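Side-chain contacts in PixA inclusion body protein (Burkholderia cenocepacia, PDB 4LZK), which is of unknown function but belongs to the PixA family of inclusion body proteins: residues Gln43-Ile48 / Ala159-Leu164; Gln103-Ala108 / Tyr177-Trp182. All coordinates share one frame; numbering follows the deposited sequence.

Contact 1 (Gln43-Ile48 / Ala159-Leu164); sequences QNPTSI and ATSFAL
Pro-45 and Ser-161 mark the closest approach of the two backbones, their CA atoms 6.7 Å apart, yet no hydrogen bond joins the segments. Both pair instead with strand 172-186: Thr-46 and Ile-48 bond to its backbone in parallel, and Thr-160 does so antiparallel. Contact therefore rests on side chains, at two separate points. At the first, the proline ring presents CG to the hydroxyl OG of Ser-161 at 3.6 Å, in van der Waals contact. Ser-161 is small enough for this close approach, and the compact, rigid ring of Pro-45 suits a buried position. At the second point, Ile-48 and Phe-162 reach for each other from opposite directions. With CG1 set between its backbone N and carbonyl carbon (chi1 74°), Ile-48 extends its terminal methyl CD1 to CE1 of Phe-162 at 3.6 Å. That methyl lies at the ring's edge, in its plane, and also touches CZ. The branched, wholly apolar isoleucine and the flat phenyl ring suit this buried junction. Around them, Phe-179 of strand 172-186 meets Pro-45 and Ser-161, whereas Ile-48 touches Ile-31 of helix 28-34 and Phe-162 touches Ala-97 of strand 96-105.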
loop_
_atom_site.group_PDB
_atom_site.type_symbol
_atom_site.label_atom_id
_atom_site.label_comp_id
_atom_site.label_asym_id
_atom_site.label_seq_id
_atom_site.Cartn_x
_atom_site.Cartn_y
_atom_site.Cartn_z
ATOM N N GLN C 43 25.007 -2.174 -24.894
ATOM C CA GLN C 43 26.001 -1.935 -23.858
ATOM C C GLN C 43 25.757 -0.612 -23.194
ATOM O O GLN C 43 26.424 -0.269 -22.221
ATOM C CB GLN C 43 27.427 -1.973 -24.418
ATOM C CG GLN C 43 27.764 -3.271 -25.127
ATOM C CD GLN C 43 29.171 -3.255 -25.711
ATOM O OE1 GLN C 43 29.404 -3.659 -26.872
ATOM N NE2 GLN C 43 30.123 -2.755 -24.917
ATOM N N ASN C 44 24.814 0.155 -23.712
ATOM C CA ASN C 44 24.514 1.446 -23.148
ATOM C C ASN C 44 23.015 1.662 -23.051
ATOM O O ASN C 44 22.452 2.557 -23.737
ATOM C CB ASN C 44 25.068 2.528 -24.070
ATOM C CG ASN C 44 25.946 3.483 -23.337
ATOM O OD1 ASN C 44 27.117 3.170 -23.070
ATOM N ND2 ASN C 44 25.404 4.647 -22.968
ATOM N N PRO C 45 22.344 0.937 -22.133
ATOM C CA PRO C 45 20.878 0.999 -22.119
ATOM C C PRO C 45 20.312 2.291 -21.571
ATOM O O PRO C 45 20.972 2.975 -20.787
ATOM C CB PRO C 45 20.489 -0.216 -21.211
ATOM C CG PRO C 45 21.673 -0.301 -20.270
ATOM C CD PRO C 45 22.859 -0.074 -21.205
ATOM N N THR C 46 19.104 2.625 -22.031
ATOM C CA THR C 46 18.384 3.802 -21.599
ATOM C C THR C 46 17.706 3.593 -20.205
ATOM O O THR C 46 16.970 2.688 -19.995
ATOM C CB THR C 46 17.360 4.237 -22.624
ATOM O OG1 THR C 46 18.037 4.673 -23.833
ATOM C CG2 THR C 46 16.476 5.320 -22.099
ATOM N N SER C 47 18.049 4.492 -19.300
ATOM C CA SER C 47 17.463 4.547 -17.954
ATOM C C SER C 47 15.967 4.764 -18.015
ATOM O O SER C 47 15.512 5.678 -18.698
ATOM C CB SER C 47 18.100 5.726 -17.220
ATOM O OG SER C 47 17.632 5.668 -15.906
ATOM N N ILE C 48 15.182 3.973 -17.294
ATOM C CA ILE C 48 13.765 4.197 -17.108
ATOM C C ILE C 48 13.423 4.224 -15.639
ATOM O O ILE C 48 14.084 3.568 -14.823
ATOM C CB ILE C 48 12.857 3.136 -17.790
ATOM C CG1 ILE C 48 12.886 1.804 -17.018
ATOM C CG2 ILE C 48 13.220 2.996 -19.238
ATOM C CD1 ILE C 48 12.179 0.651 -17.651
ATOM N N ALA C 159 20.793 -3.139 -11.198
ATOM C CA ALA C 159 20.297 -2.699 -12.439
ATOM C C ALA C 159 19.942 -3.867 -13.322
ATOM O O ALA C 159 20.801 -4.736 -13.519
ATOM C CB ALA C 159 21.347 -1.834 -13.119
ATOM N N THR C 160 18.751 -3.889 -13.888
ATOM C CA THR C 160 18.344 -4.967 -14.813
ATOM C C THR C 160 18.118 -4.309 -16.185
ATOM O O THR C 160 17.280 -3.386 -16.300
ATOM C CB THR C 160 17.081 -5.634 -14.341
ATOM O OG1 THR C 160 17.307 -6.254 -13.026
ATOM C CG2 THR C 160 16.631 -6.661 -15.354
ATOM N N SER C 161 18.835 -4.763 -17.204
ATOM C CA SER C 161 18.730 -4.238 -18.536
ATOM C C SER C 161 17.925 -5.214 -19.428
ATOM O O SER C 161 18.018 -6.425 -19.278
ATOM C CB SER C 161 20.100 -4.068 -19.152
ATOM O OG SER C 161 20.857 -3.198 -18.356
ATOM N N PHE C 162 17.069 -4.666 -20.272
ATOM C CA PHE C 162 16.200 -5.456 -21.103
ATOM C C PHE C 162 16.050 -4.845 -22.471
ATOM O O PHE C 162 16.208 -3.652 -22.687
ATOM C CB PHE C 162 14.828 -5.639 -20.458
ATOM C CG PHE C 162 13.969 -4.385 -20.400
ATOM C CD1 PHE C 162 14.042 -3.499 -19.306
ATOM C CD2 PHE C 162 12.997 -4.126 -21.361
ATOM C CE1 PHE C 162 13.241 -2.408 -19.239
ATOM C CE2 PHE C 162 12.205 -2.992 -21.273
ATOM C CZ PHE C 162 12.314 -2.158 -20.216
ATOM N N ALA C 163 15.756 -5.713 -23.430
ATOM C CA ALA C 163 15.473 -5.246 -24.804
ATOM C C ALA C 163 13.985 -5.180 -24.963
ATOM O O ALA C 163 13.255 -6.097 -24.547
ATOM C CB ALA C 163 16.057 -6.210 -25.828
ATOM N N LEU C 164 13.500 -4.077 -25.520
ATOM C CA LEU C 164 12.108 -3.939 -25.846
ATOM C C LEU C 164 11.929 -4.164 -27.382
ATOM O O LEU C 164 12.480 -3.411 -28.225
ATOM C CB LEU C 164 11.652 -2.572 -25.402
ATOM C CG LEU C 164 10.191 -2.363 -25.182
ATOM C CD1 LEU C 164 9.929 -1.019 -24.619
ATOM C CD2 LEU C 164 9.398 -2.516 -26.436
#

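Contact 2 (Gln103-Ala108 / Tyr177-Trp182); sequences QQYSGA and YFFWVW
A methyl group of Val-181 sits almost exactly over the middle of the Tyr-105 ring. CG2 lies 3.8 Å from the ring centroid and only 2° off the ring normal, a CH-pi contact over the face in which the methyl is nearly equally far from all six ring carbons. The other branch of the valine takes part as well: CG1 reaches the ring atom CD2 of Tyr-105 at 3.7 Å. Both branches can do this because CG1 stands anti to the backbone N of Val-181 (chi1 176°) while CG2 lies beside that N, so a beta-branched residue offers two methyls to one aromatic surface. The two side chains cross at about a right angle. Two residues back from Val-181, Phe-179 adds a lighter apolar touch, its CE2 coming within 4.3 Å of CE1 of Tyr-105. No hydrogen bond links the segments.

Tyr-105 belongs to a classic beta bulge: it and Ser-106 both face Tyr-157, just where the chain turns a corner. Gly-107 follows with backbone angles at which a side chain would press on the carbonyl O of Ser-106, so glycine fits there. Lys-15 of the second subunit makes a cation-pi contact with Tyr-105 and hydrogen bonds to its carbonyl O and to OG of Ser-106, tying the bulge into the subunit interface. Within the sheet, strand 154-167 pairs antiparallel with both 96-105 and 172-186, so the tyrosine and the valine meet across that intermediate strand; Trp-180, next to Val-181 in strand 172-186, touches Leu-53 and Met-55 of strand 53-57.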
loop_
_atom_site.group_PDB
_atom_site.type_symbol
_atom_site.label_atom_id
_atom_site.label_comp_id
_atom_site.label_asym_id
_atom_site.label_seq_id
_atom_site.Cartn_x
_atom_site.Cartn_y
_atom_site.Cartn_z
ATOM N N GLN C 103 23.039 -6.550 -12.955
ATOM C CA GLN C 103 24.276 -6.151 -12.292
ATOM C C GLN C 103 24.094 -5.316 -11.075
ATOM O O GLN C 103 23.016 -4.710 -10.841
ATOM C CB GLN C 103 25.171 -5.417 -13.263
ATOM C CG GLN C 103 24.797 -4.044 -13.669
ATOM C CD GLN C 103 25.559 -3.658 -14.923
ATOM O OE1 GLN C 103 25.182 -4.073 -16.008
ATOM N NE2 GLN C 103 26.622 -2.861 -14.774
ATOM N N GLN C 104 25.131 -5.268 -10.242
ATOM C CA GLN C 104 25.130 -4.395 -9.115
ATOM C C GLN C 104 25.152 -2.972 -9.545
ATOM O O GLN C 104 25.944 -2.575 -10.359
ATOM C CB GLN C 104 26.374 -4.648 -8.251
ATOM C CG GLN C 104 26.528 -3.737 -7.020
ATOM C CD GLN C 104 27.609 -4.256 -6.134
ATOM O OE1 GLN C 104 28.500 -5.014 -6.589
ATOM N NE2 GLN C 104 27.579 -3.876 -4.870
ATOM N N TYR C 105 24.300 -2.158 -8.947
ATOM C CA TYR C 105 24.266 -0.730 -9.209
ATOM C C TYR C 105 24.863 0.049 -8.010
ATOM O O TYR C 105 25.554 1.009 -8.204
ATOM C CB TYR C 105 22.810 -0.337 -9.488
ATOM C CG TYR C 105 22.593 1.095 -9.897
ATOM C CD1 TYR C 105 22.836 1.521 -11.206
ATOM C CD2 TYR C 105 22.117 2.043 -8.994
ATOM C CE1 TYR C 105 22.644 2.865 -11.574
ATOM C CE2 TYR C 105 21.882 3.358 -9.390
ATOM C CZ TYR C 105 22.165 3.756 -10.676
ATOM O OH TYR C 105 21.945 5.026 -11.065
ATOM N N SER C 106 24.493 -0.301 -6.778
ATOM C CA SER C 106 24.940 0.435 -5.566
ATOM C C SER C 106 24.974 -0.567 -4.444
ATOM O O SER C 106 24.331 -1.564 -4.489
ATOM C CB SER C 106 23.894 1.482 -5.037
ATOM O OG SER C 106 23.549 2.472 -6.000
ATOM N N GLY C 107 25.688 -0.242 -3.382
ATOM C CA GLY C 107 25.617 -1.013 -2.192
ATOM C C GLY C 107 26.503 -2.215 -2.066
ATOM O O GLY C 107 27.460 -2.339 -2.752
ATOM N N ALA C 108 26.169 -3.085 -1.134
ATOM C CA ALA C 108 26.942 -4.314 -0.900
ATOM C C ALA C 108 26.643 -5.330 -2.029
ATOM O O ALA C 108 25.555 -5.289 -2.634
ATOM C CB ALA C 108 26.549 -4.920 0.460
ATOM N N TYR C 177 17.049 -0.510 -25.952
ATOM C CA TYR C 177 17.586 -1.176 -24.784
ATOM C C TYR C 177 17.450 -0.267 -23.571
ATOM O O TYR C 177 17.764 0.907 -23.631
ATOM C CB TYR C 177 19.014 -1.612 -24.939
ATOM C CG TYR C 177 19.271 -2.523 -26.100
ATOM C CD1 TYR C 177 19.075 -3.907 -25.976
ATOM C CD2 TYR C 177 19.727 -2.004 -27.340
ATOM C CE1 TYR C 177 19.297 -4.778 -27.044
ATOM C CE2 TYR C 177 19.972 -2.855 -28.409
ATOM C CZ TYR C 177 19.791 -4.225 -28.265
ATOM O OH TYR C 177 20.084 -5.082 -29.297
ATOM N N PHE C 178 16.959 -0.817 -22.471
ATOM C CA PHE C 178 16.579 -0.041 -21.337
ATOM C C PHE C 178 17.015 -0.740 -20.052
ATOM O O PHE C 178 17.334 -1.896 -20.090
ATOM C CB PHE C 178 15.040 0.082 -21.251
ATOM C CG PHE C 178 14.406 0.768 -22.400
ATOM C CD1 PHE C 178 14.244 2.102 -22.414
ATOM C CD2 PHE C 178 13.925 0.039 -23.469
ATOM C CE1 PHE C 178 13.592 2.777 -23.483
ATOM C CE2 PHE C 178 13.287 0.672 -24.530
ATOM C CZ PHE C 178 13.112 2.051 -24.546
ATOM N N PHE C 179 17.161 0.030 -18.931
ATOM C CA PHE C 179 17.351 -0.554 -17.653
ATOM C C PHE C 179 16.649 0.178 -16.542
ATOM O O PHE C 179 16.402 1.402 -16.637
ATOM C CB PHE C 179 18.831 -0.653 -17.320
ATOM C CG PHE C 179 19.443 0.638 -16.831
ATOM C CD1 PHE C 179 19.895 1.566 -17.726
ATOM C CD2 PHE C 179 19.669 0.859 -15.464
ATOM C CE1 PHE C 179 20.491 2.769 -17.280
ATOM C CE2 PHE C 179 20.232 2.059 -15.032
ATOM C CZ PHE C 179 20.679 3.001 -15.963
ATOM N N TRP C 180 16.321 -0.557 -15.488
ATOM C CA TRP C 180 15.749 0.047 -14.295
ATOM C C TRP C 180 16.529 -0.456 -13.076
ATOM O O TRP C 180 17.285 -1.473 -13.157
ATOM C CB TRP C 180 14.312 -0.297 -14.132
ATOM C CG TRP C 180 13.992 -1.662 -13.530
ATOM C CD1 TRP C 180 13.757 -1.913 -12.205
ATOM C CD2 TRP C 180 13.844 -2.913 -14.194
ATOM N NE1 TRP C 180 13.462 -3.192 -12.021
ATOM C CE2 TRP C 180 13.562 -3.883 -13.194
ATOM C CE3 TRP C 180 13.930 -3.331 -15.515
ATOM C CZ2 TRP C 180 13.347 -5.241 -13.488
ATOM C CZ3 TRP C 180 13.729 -4.667 -15.807
ATOM C CH2 TRP C 180 13.450 -5.620 -14.806
ATOM N N VAL C 181 16.389 0.243 -11.964
ATOM C CA VAL C 181 17.077 -0.127 -10.774
ATOM C C VAL C 181 16.067 -0.513 -9.757
ATOM O O VAL C 181 15.032 0.171 -9.606
ATOM C CB VAL C 181 17.911 1.056 -10.279
ATOM C CG1 VAL C 181 18.597 0.794 -8.980
ATOM C CG2 VAL C 181 18.900 1.476 -11.347
ATOM N N TRP C 182 16.345 -1.587 -9.026
ATOM C CA TRP C 182 15.503 -2.052 -7.971
ATOM C C TRP C 182 16.353 -2.305 -6.750
ATOM O O TRP C 182 17.579 -2.284 -6.841
ATOM C CB TRP C 182 14.714 -3.276 -8.430
ATOM C CG TRP C 182 15.432 -4.416 -9.008
ATOM C CD1 TRP C 182 15.937 -4.534 -10.252
ATOM C CD2 TRP C 182 15.648 -5.701 -8.365
ATOM N NE1 TRP C 182 16.529 -5.779 -10.430
ATOM C CE2 TRP C 182 16.342 -6.530 -9.309
ATOM C CE3 TRP C 182 15.341 -6.216 -7.103
ATOM C CZ2 TRP C 182 16.745 -7.798 -9.019
ATOM C CZ3 TRP C 182 15.730 -7.487 -6.800
ATOM C CH2 TRP C 182 16.443 -8.288 -7.763
#

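Overall arrangement
Both contacts are buried, belong to one curled sheet and link strands that share a neighbour: strand 172-186 pairs with both segments of contact 1, strand 154-167 with the elements joined in contact 2. Their centres are 9 Å apart, and their segments alternate along the chain. Backbone bonding stitches them together: N of Thr-46 lies 2.7 Å from O of Tyr-177, and N of Ala-159 2.7 Å from O of Gln-103, both probable hydrogen bonds. Contact 1 is split between a proline-serine touch and an aliphatic-aromatic edge contact, whereas contact 2 centres on one aromatic face. Both touch the second subunit, contact 1 through backbone hydrogen bonds from Gln-43 and packing that includes Pro-45, contact 2 through side-chain hydrogen bonds and a cation-pi contact.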